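Side-chain contact in probable GGDEF family protein (Chromobacterium violaceum, PDB 3NJA), which is of unknown function, but probably uses this PAS domain as a sensory or dimerising module of a GGDEF-family signalling protein: residues 38-43 with 55-60. Residues are numbered along the deposited sequence; the frame is centred on the assembly and turned at random.
Sequences DIFGTD and FQRVHP
Phe40 and Arg57, with their CA atoms 7.7 Å apart, bring together segments 38-43 and 55-60, which lie on helices 34-40 and 51-56. Gly41 takes a positive phi and turns the chain out of the first helix, while Val58 N bonds Phe55 O (3.1 Å) within 55-60. Arg57 carries its side of the contact with its aliphatic part. Its CB lies at the edge of the Phe40 ring, in the ring plane, 3.9 Å from CD1. Further along, Arg57 CD passes 4.1 Å from Thr42 CG2; that methyl lies beside the backbone N, and the Thr42 hydroxyl is hydrogen-bonded to His37 ND1. The arginine chain is bent at chi2 (-90°) and chi3 (112°), and its guanidinium is inclined by 57° to the phenyl plane instead of stacking on it. Trp32 also meets the Phe40 ring, and Ile86 of the second subunit packs against this phenylalanine. Contact between the segments is small, 145 Å² in all, and joins the regions of helices 34-40 and 51-56 of the PAS fold through van der Waals packing of carbon on carbon, with the arginine's charge contributing no salt bridge between them.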
loop_
_atom_site.group_PDB
_atom_site.type_symbol
_atom_site.label_atom_id
_atom_site.label_comp_id
_atom_site.label_asym_id
_atom_site.label_seq_id
_atom_site.Cartn_x
_atom_site.Cartn_y
_atom_site.Cartn_z
ATOM N N ASP B 38 -24.104 -5.126 -17.260
ATOM C CA ASP B 38 -25.229 -5.696 -16.540
ATOM C C ASP B 38 -25.373 -5.057 -15.169
ATOM O O ASP B 38 -26.484 -4.799 -14.720
ATOM C CB ASP B 38 -25.097 -7.219 -16.428
ATOM C CG ASP B 38 -25.407 -7.936 -17.741
ATOM O OD1 ASP B 38 -25.967 -7.300 -18.662
ATOM O OD2 ASP B 38 -25.090 -9.141 -17.850
ATOM N N ILE B 39 -24.264 -4.786 -14.495
ATOM C CA ILE B 39 -24.393 -4.172 -13.183
ATOM C C ILE B 39 -24.736 -2.685 -13.317
ATOM O O ILE B 39 -25.351 -2.091 -12.424
ATOM C CB ILE B 39 -23.169 -4.427 -12.275
ATOM C CG1 ILE B 39 -22.472 -3.125 -11.914
ATOM C CG2 ILE B 39 -22.180 -5.390 -12.928
ATOM C CD1 ILE B 39 -21.231 -3.376 -11.104
ATOM N N PHE B 40 -24.387 -2.108 -14.463
ATOM C CA PHE B 40 -24.704 -0.707 -14.726
ATOM C C PHE B 40 -26.094 -0.456 -15.305
ATOM O O PHE B 40 -26.563 0.683 -15.318
ATOM C CB PHE B 40 -23.649 -0.064 -15.626
ATOM C CG PHE B 40 -22.489 0.483 -14.866
ATOM C CD1 PHE B 40 -22.418 1.834 -14.571
ATOM C CD2 PHE B 40 -21.476 -0.365 -14.413
ATOM C CE1 PHE B 40 -21.346 2.346 -13.857
ATOM C CE2 PHE B 40 -20.422 0.135 -13.690
ATOM C CZ PHE B 40 -20.352 1.501 -13.415
ATOM N N GLY B 41 -26.727 -1.520 -15.792
ATOM C CA GLY B 41 -28.019 -1.437 -16.443
ATOM C C GLY B 41 -27.932 -0.788 -17.814
ATOM O O GLY B 41 -28.865 -0.110 -18.247
ATOM N N THR B 42 -26.816 -0.991 -18.501
ATOM C CA THR B 42 -26.609 -0.366 -19.803
ATOM C C THR B 42 -26.545 -1.372 -20.938
ATOM O O THR B 42 -26.523 -2.585 -20.722
ATOM C CB THR B 42 -25.322 0.468 -19.831
ATOM O OG1 THR B 42 -24.217 -0.330 -19.364
ATOM C CG2 THR B 42 -25.483 1.701 -18.955
ATOM N N ASP B 43 -26.506 -0.848 -22.156
ATOM C CA ASP B 43 -26.422 -1.686 -23.335
ATOM C C ASP B 43 -25.040 -1.571 -23.939
ATOM O O ASP B 43 -24.526 -0.469 -24.150
ATOM C CB ASP B 43 -27.482 -1.285 -24.363
ATOM C CG ASP B 43 -27.648 -2.316 -25.465
ATOM O OD1 ASP B 43 -26.623 -2.763 -26.029
ATOM O OD2 ASP B 43 -28.808 -2.679 -25.768
ATOM N N PHE B 55 -18.718 8.442 -15.495
ATOM C CA PHE B 55 -18.964 9.364 -14.404
ATOM C C PHE B 55 -20.404 9.875 -14.401
ATOM O O PHE B 55 -20.943 10.160 -13.342
ATOM C CB PHE B 55 -17.954 10.510 -14.427
ATOM C CG PHE B 55 -16.688 10.199 -13.696
ATOM C CD1 PHE B 55 -16.671 10.161 -12.315
ATOM C CD2 PHE B 55 -15.513 9.933 -14.387
ATOM C CE1 PHE B 55 -15.487 9.857 -11.624
ATOM C CE2 PHE B 55 -14.330 9.642 -13.710
ATOM C CZ PHE B 55 -14.317 9.602 -12.325
ATOM N N GLN B 56 -21.010 9.976 -15.586
ATOM C CA GLN B 56 -22.426 10.324 -15.723
ATOM C C GLN B 56 -23.335 9.261 -15.103
ATOM O O GLN B 56 -24.510 9.532 -14.811
ATOM C CB GLN B 56 -22.803 10.530 -17.203
ATOM C CG GLN B 56 -22.095 11.685 -17.891
ATOM C CD GLN B 56 -22.253 12.998 -17.134
ATOM O OE1 GLN B 56 -21.299 13.773 -17.021
ATOM N NE2 GLN B 56 -23.456 13.251 -16.601
ATOM N N ARG B 57 -22.790 8.056 -14.905
ATOM C CA ARG B 57 -23.565 6.940 -14.344
ATOM C C ARG B 57 -23.289 6.763 -12.854
ATOM O O ARG B 57 -23.908 5.931 -12.180
ATOM C CB ARG B 57 -23.291 5.636 -15.102
ATOM C CG ARG B 57 -23.908 5.574 -16.504
ATOM C CD ARG B 57 -25.315 4.985 -16.466
ATOM N NE ARG B 57 -26.351 5.962 -16.792
ATOM C CZ ARG B 57 -27.632 5.851 -16.440
ATOM N NH1 ARG B 57 -28.043 4.803 -15.739
ATOM N NH2 ARG B 57 -28.503 6.792 -16.786
ATOM N N VAL B 58 -22.363 7.566 -12.344
ATOM C CA VAL B 58 -21.957 7.493 -10.949
ATOM C C VAL B 58 -22.754 8.492 -10.134
ATOM O O VAL B 58 -22.893 9.640 -10.544
ATOM C CB VAL B 58 -20.462 7.843 -10.787
ATOM C CG1 VAL B 58 -20.090 7.901 -9.312
ATOM C CG2 VAL B 58 -19.582 6.834 -11.522
ATOM N N HIS B 59 -23.253 8.062 -8.977
ATOM C CA HIS B 59 -24.000 8.951 -8.085
ATOM C C HIS B 59 -23.347 10.324 -8.015
ATOM O O HIS B 59 -22.144 10.443 -7.806
ATOM C CB HIS B 59 -24.132 8.351 -6.679
ATOM C CG HIS B 59 -25.221 8.966 -5.858
ATOM N ND1 HIS B 59 -25.173 10.271 -5.416
ATOM C CD2 HIS B 59 -26.392 8.457 -5.401
ATOM C CE1 HIS B 59 -26.267 10.539 -4.722
ATOM N NE2 HIS B 59 -27.020 9.452 -4.694
ATOM N N PRO B 60 -24.145 11.374 -8.224
ATOM C CA PRO B 60 -23.631 12.743 -8.200
ATOM C C PRO B 60 -22.892 13.062 -6.907
ATOM O O PRO B 60 -21.923 13.815 -6.955
ATOM C CB PRO B 60 -24.902 13.604 -8.301
ATOM C CG PRO B 60 -26.067 12.637 -8.139
ATOM C CD PRO B 60 -25.557 11.322 -8.630
#